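Local atomic coordinates of probable transcriptional regulator (PDB entry 2GEN), a protein that probably acts as a TetR-family transcriptional regulator that binds cis-regulatory DNA through a helix-turn-helix motif, as a homodimer. Residues A75-S79 and A80-V84; R174-L177 and A178-R181; L184-V187 and A188-S191. All coordinates share one frame; numbering follows the deposited sequence.

Contact 1 (A75-S79 and A80-V84); sequences ARARS and AEETV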
# COMPACT_ATOMS: atom_id res chain seq x y z
N ALA A 75 -3.44 -25.98 7.62
CA ALA A 75 -3.51 -27.35 8.13
C ALA A 75 -4.48 -27.54 9.31
O ALA A 75 -5.12 -28.58 9.40
CB ALA A 75 -2.11 -27.87 8.46
N ARG A 76 -4.63 -26.54 10.21
CA ARG A 76 -5.46 -26.68 11.43
C ARG A 76 -6.72 -25.79 11.54
O ARG A 76 -7.43 -25.75 12.59
CB ARG A 76 -4.57 -26.47 12.66
CG ARG A 76 -3.42 -27.47 12.73
CD ARG A 76 -2.66 -27.41 14.04
NE ARG A 76 -3.18 -28.36 15.02
CZ ARG A 76 -2.83 -29.65 15.09
NH1 ARG A 76 -1.97 -30.16 14.22
NH2 ARG A 76 -3.36 -30.42 16.02
N ALA A 77 -6.98 -25.01 10.48
CA ALA A 77 -8.15 -24.12 10.47
C ALA A 77 -9.41 -25.00 10.38
O ALA A 77 -9.51 -25.87 9.48
CB ALA A 77 -8.09 -23.19 9.23
N ARG A 78 -10.37 -24.74 11.26
CA ARG A 78 -11.53 -25.62 11.36
C ARG A 78 -12.75 -25.19 10.54
O ARG A 78 -13.80 -25.84 10.60
CB ARG A 78 -11.88 -25.76 12.83
CG ARG A 78 -13.32 -26.01 13.16
CD ARG A 78 -13.44 -26.07 14.67
NE ARG A 78 -12.30 -26.81 15.20
CZ ARG A 78 -12.29 -28.13 15.37
NH1 ARG A 78 -13.39 -28.85 15.07
NH2 ARG A 78 -11.21 -28.72 15.87
N SER A 79 -12.61 -24.09 9.79
CA SER A 79 -13.74 -23.43 9.11
C SER A 79 -13.28 -22.37 8.12
O SER A 79 -12.11 -21.90 8.17
CB SER A 79 -14.65 -22.73 10.12
OG SER A 79 -13.98 -21.65 10.77
N ALA A 80 -14.20 -21.98 7.25
CA ALA A 80 -13.93 -20.92 6.27
C ALA A 80 -13.58 -19.65 7.09
O ALA A 80 -12.67 -18.94 6.73
CB ALA A 80 -15.16 -20.65 5.43
N GLU A 81 -14.35 -19.43 8.15
CA GLU A 81 -14.10 -18.25 8.99
C GLU A 81 -12.65 -18.23 9.52
O GLU A 81 -11.91 -17.24 9.37
CB GLU A 81 -15.08 -18.21 10.16
CG GLU A 81 -14.85 -17.01 11.06
CD GLU A 81 -15.80 -16.92 12.24
OE1 GLU A 81 -16.67 -17.79 12.41
OE2 GLU A 81 -15.63 -15.98 13.04
N GLU A 82 -12.22 -19.32 10.14
CA GLU A 82 -10.82 -19.38 10.58
C GLU A 82 -9.79 -19.21 9.44
O GLU A 82 -8.73 -18.59 9.60
CB GLU A 82 -10.56 -20.69 11.32
CG GLU A 82 -11.22 -20.74 12.71
CD GLU A 82 -10.63 -21.84 13.61
OE1 GLU A 82 -9.81 -22.68 13.15
OE2 GLU A 82 -11.06 -21.90 14.78
N THR A 83 -10.10 -19.77 8.27
CA THR A 83 -9.17 -19.65 7.14
C THR A 83 -8.97 -18.19 6.72
O THR A 83 -7.87 -17.74 6.47
CB THR A 83 -9.69 -20.60 5.99
OG1 THR A 83 -9.77 -21.95 6.50
CG2 THR A 83 -8.72 -20.55 4.80
N VAL A 84 -10.07 -17.44 6.65
CA VAL A 84 -10.04 -16.05 6.31
C VAL A 84 -9.31 -15.26 7.41
O VAL A 84 -8.40 -14.50 7.14
CB VAL A 84 -11.46 -15.52 6.12
CG1 VAL A 84 -11.45 -14.02 5.99
CG2 VAL A 84 -12.02 -16.09 4.79
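Ser79 OG takes the amide of Glu82 at the start of helix 80-97, while the Glu82 carboxylate reaches back to the amide of Arg78, and Thr83 comes in beside them. Ser79 is the N-cap. Its OG lies between its own backbone N and carbonyl carbon (chi1 66°), a rotation that brings the oxygen over the first turn. There it accepts the amide of Glu82, with N to OG at 3.0 Å and an almost straight bond. Glu82 answers in the other direction. With CG beside its own backbone N, its CG passes the Ser79 hydroxyl, 3.5 Å from OG, and the extended chain carries the carboxylate over the connection. Its OE1 takes the amide of Arg78, OE1 to N at 2.9 Å, and this donor approaches from above the carboxylate plane, 50° out of it. A classical capping box would return this bond to the N-cap residue itself; here it falls one residue earlier.

The Ser79 carbonyl is gripped twice by Thr83. The Thr83 amide N meets Ser79 O at 2.9 Å as an ordinary helical bond, while Thr83 OG1 donates to that O from above the carbonyl plane, also at 2.9 Å. The methyl of Ala77 also touches OG1, CB 3.4 Å away. The Arg78 side chain leaves the turn without a charged contact to Glu82; its CB merely grazes OE1 at 3.7 Å. Behind the turn, Ala80 and Thr83 pack on Tyr139 of helix 118-141, and Glu81 lies against Trp189.

Hydroxyl N-cap, returning carboxylate and the Ser79 carbonyl that accepts two hydrogen bonds make a helix N-terminal cap, built into the short connection from helix 51-76 to helix 80-97 of this all-helical TetR-type chain.

Contact 2 (R174-L177 and A178-R181); sequences RVAL and ADCR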
# COMPACT_ATOMS: atom_id res chain seq x y z
N ARG A 174 -3.21 6.90 15.27
CA ARG A 174 -3.45 7.05 16.71
C ARG A 174 -3.91 5.72 17.34
O ARG A 174 -4.68 5.75 18.31
CB ARG A 174 -4.51 8.13 17.04
CG ARG A 174 -4.74 9.23 16.05
CD ARG A 174 -6.19 9.67 16.12
NE ARG A 174 -6.83 9.76 14.81
CZ ARG A 174 -8.11 10.09 14.59
NH1 ARG A 174 -8.95 10.38 15.58
NH2 ARG A 174 -8.56 10.12 13.34
N VAL A 175 -3.49 4.58 16.79
CA VAL A 175 -3.78 3.26 17.38
C VAL A 175 -2.57 2.33 17.39
O VAL A 175 -1.67 2.49 16.59
CB VAL A 175 -4.97 2.50 16.69
CG1 VAL A 175 -6.24 2.65 17.48
CG2 VAL A 175 -5.15 2.91 15.26
N ALA A 176 -2.54 1.38 18.33
CA ALA A 176 -1.52 0.34 18.33
C ALA A 176 -2.00 -0.72 17.32
O ALA A 176 -3.15 -1.16 17.41
CB ALA A 176 -1.37 -0.27 19.71
N LEU A 177 -1.16 -1.06 16.34
CA LEU A 177 -1.52 -2.13 15.37
C LEU A 177 -2.05 -3.41 16.02
O LEU A 177 -3.09 -3.91 15.56
CB LEU A 177 -0.38 -2.44 14.38
CG LEU A 177 -0.74 -3.37 13.21
CD1 LEU A 177 -1.86 -2.79 12.33
CD2 LEU A 177 0.48 -3.71 12.36
N ALA A 178 -1.39 -3.92 17.08
CA ALA A 178 -1.87 -5.11 17.79
C ALA A 178 -3.27 -4.92 18.36
O ALA A 178 -4.03 -5.87 18.43
CB ALA A 178 -0.90 -5.54 18.93
N ASP A 179 -3.64 -3.68 18.73
CA ASP A 179 -4.97 -3.43 19.29
C ASP A 179 -6.06 -3.47 18.22
O ASP A 179 -7.22 -3.39 18.55
CB ASP A 179 -5.05 -2.05 20.01
CG ASP A 179 -4.44 -2.06 21.42
OD1 ASP A 179 -4.23 -3.15 22.00
OD2 ASP A 179 -4.19 -0.92 21.95
N CYS A 180 -5.70 -3.55 16.94
CA CYS A 180 -6.72 -3.64 15.89
C CYS A 180 -6.76 -5.04 15.28
O CYS A 180 -7.49 -5.27 14.33
CB CYS A 180 -6.43 -2.65 14.78
SG CYS A 180 -6.42 -0.93 15.39
N ARG A 181 -6.00 -5.97 15.83
CA ARG A 181 -5.93 -7.33 15.26
C ARG A 181 -7.30 -8.01 15.18
O ARG A 181 -7.69 -8.48 14.08
CB ARG A 181 -4.93 -8.20 16.06
CG ARG A 181 -4.93 -9.67 15.65
CD ARG A 181 -4.20 -10.38 16.75
NE ARG A 181 -3.64 -11.66 16.40
CZ ARG A 181 -4.21 -12.83 16.67
NH1 ARG A 181 -5.46 -12.92 17.20
NH2 ARG A 181 -3.56 -13.93 16.39
O HOH W 1 -4.37 1.36 20.22
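Ala176 and Asp179 face each other across a tight turn, linked both directly and through a water. The Asp179 amide points back at the carbonyl of Ala176, with N to O at 2.9 Å, but the bond is bent and weak. The more effective donor is the next amide: Cys180 N meets Leu177 O at 3.0 Å in a straighter bond, an i to i+3 pairing as in a 3-10 turn. One step on, the Arg181 amide reaches Ala178 O at a longer 3.3 Å, leading into helix 181-192.

The amide of Ala176 is turned outward and is satisfied by a water, which accepts from N at 2.6 Å. That water donates in turn to the Asp179 carboxylate, to OD2 at 2.9 Å. Asp179 is set for this by its CG standing beside its own backbone N (chi1 -79°), which swings the carboxylate back over the turn, so that OD2 also lies 3.7 Å from the Ala176 methyl.

An apolar contact adds to the turn. Cys180 SG, also rotated beside its backbone N (chi1 -61°), settles against Val175 with CB at 3.9 Å and both methyls only slightly farther. Leu177 points instead into the chain, where it touches Leu164 of helix 150-169 and Ile92 of helix 80-97.

The flanking charges are engaged outside the turn: Arg181 forms a salt bridge with Asp93, and Arg174 one with Asp150 of the second subunit, where Cys180 also packs on Cys152.

The whole is a water-bridged 3-10 turn ending at Cys180, the N-cap position of helix 181-192, and it brings the chain from helix 150-169 into the last helix, where the turn also touches the second subunit.

Contact 3 (L184-V187 and A188-S191); sequences LAQV and AWDS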
# COMPACT_ATOMS: atom_id res chain seq x y z
N LEU A 184 -9.79 -6.24 12.68
CA LEU A 184 -9.48 -6.41 11.23
C LEU A 184 -9.80 -7.86 10.81
O LEU A 184 -10.34 -8.10 9.73
CB LEU A 184 -8.05 -6.01 10.92
CG LEU A 184 -7.79 -4.48 10.98
CD1 LEU A 184 -6.47 -4.05 10.44
CD2 LEU A 184 -8.91 -3.69 10.28
N ALA A 185 -9.51 -8.83 11.69
CA ALA A 185 -9.85 -10.25 11.38
C ALA A 185 -11.37 -10.40 11.23
O ALA A 185 -11.85 -11.05 10.31
CB ALA A 185 -9.34 -11.18 12.48
N GLN A 186 -12.11 -9.83 12.19
CA GLN A 186 -13.56 -9.93 12.20
C GLN A 186 -14.16 -9.25 10.97
O GLN A 186 -15.04 -9.80 10.32
CB GLN A 186 -14.12 -9.25 13.45
CG GLN A 186 -15.61 -9.46 13.49
CD GLN A 186 -16.01 -10.90 13.68
OE1 GLN A 186 -15.44 -11.61 14.54
NE2 GLN A 186 -16.96 -11.38 12.85
N VAL A 187 -13.68 -8.05 10.64
CA VAL A 187 -14.17 -7.34 9.50
C VAL A 187 -13.87 -8.09 8.21
O VAL A 187 -14.71 -8.13 7.33
CB VAL A 187 -13.58 -5.98 9.39
CG1 VAL A 187 -13.89 -5.38 8.01
CG2 VAL A 187 -14.10 -5.07 10.59
N ALA A 188 -12.69 -8.70 8.11
CA ALA A 188 -12.34 -9.46 6.87
C ALA A 188 -13.41 -10.55 6.67
O ALA A 188 -13.96 -10.72 5.55
CB ALA A 188 -10.94 -10.08 7.01
N TRP A 189 -13.67 -11.33 7.70
CA TRP A 189 -14.66 -12.44 7.62
C TRP A 189 -16.02 -11.85 7.29
O TRP A 189 -16.70 -12.28 6.34
CB TRP A 189 -14.73 -13.22 8.93
CG TRP A 189 -15.83 -14.20 9.00
CD1 TRP A 189 -16.77 -14.28 9.98
CD2 TRP A 189 -16.14 -15.23 8.04
NE1 TRP A 189 -17.66 -15.31 9.72
CE2 TRP A 189 -17.29 -15.92 8.54
CE3 TRP A 189 -15.56 -15.67 6.85
CZ2 TRP A 189 -17.88 -17.00 7.88
CZ3 TRP A 189 -16.16 -16.77 6.19
CH2 TRP A 189 -17.31 -17.40 6.70
N ASP A 190 -16.44 -10.82 8.04
CA ASP A 190 -17.74 -10.24 7.75
C ASP A 190 -17.89 -9.63 6.34
O ASP A 190 -19.01 -9.63 5.77
CB ASP A 190 -18.11 -9.21 8.84
CG ASP A 190 -18.52 -9.87 10.10
OD1 ASP A 190 -19.08 -10.99 10.07
OD2 ASP A 190 -18.35 -9.24 11.18
N SER A 191 -16.77 -9.17 5.77
CA SER A 191 -16.76 -8.53 4.47
C SER A 191 -16.91 -9.55 3.36
O SER A 191 -17.51 -9.24 2.35
CB SER A 191 -15.49 -7.74 4.23
OG SER A 191 -15.43 -6.66 5.15
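Gln186 and Asp190, one helical turn apart, join their side chains over the surface of helix 181-192. Gln186 starts with CG anti to its backbone N (chi1 -176°) and then bends at chi2 (66°), which turns the amide along the helix toward Asp190. NE2 then donates to Asp190 OD2 at 3.0 Å. The acceptor lies close to the amide plane of Gln186, yet NE2 stands well above the carboxylate plane, the two flat groups being turned 47° against each other. The other carboxylate oxygen of Asp190, OD1, forms a salt bridge with Arg193. The same Gln186 NE2 lies at the edge of the Trp189 indole, near the ring plane, 4.1 Å from CD1.

Ser191 turns its hydroxyl back up the helix, placing OG in close approach to Val187 O, 2.7 Å away, an oxygen that already accepts the Ser191 amide. OG is hydrogen-bonded to OG of Ser191 of the second subunit. Val187 CG1 runs beside this hydroxyl, 3.5 Å from OG. The Ala188 methyl lies beyond the oxygen of Leu184, CB to O 3.4 Å.

Among its neighbours, the helix lies against helix 80-97 through Leu184 and Ala188 on Val88 and Ala185 on Arg85, and against helix 150-169 through Leu184 on Leu164. Leu184 packs on Val156 and Ser191 on Val187 of the second subunit, so helix 181-192 takes part in the dimer interface.

Overall arrangement
The three contacts follow one another in the chain, and contact 2 leads into the helix that contact 3 occupies, helix 181-192; their centres are about 15 Å apart, and both touch the second subunit. Contact 1 begins helix 80-97 and meets contact 3 directly, where Glu81 CG packs 3.5 Å from Trp189 CD1. Contact 3 is the buried one, whereas contacts 1 and 2 are partly buried connections. Chemistry follows place: both connections prepare a helix start, contact 1 by side-chain capping, contact 2 by a backbone turn with a bridging water, while contact 3 adds side-chain links to regular helical bonding.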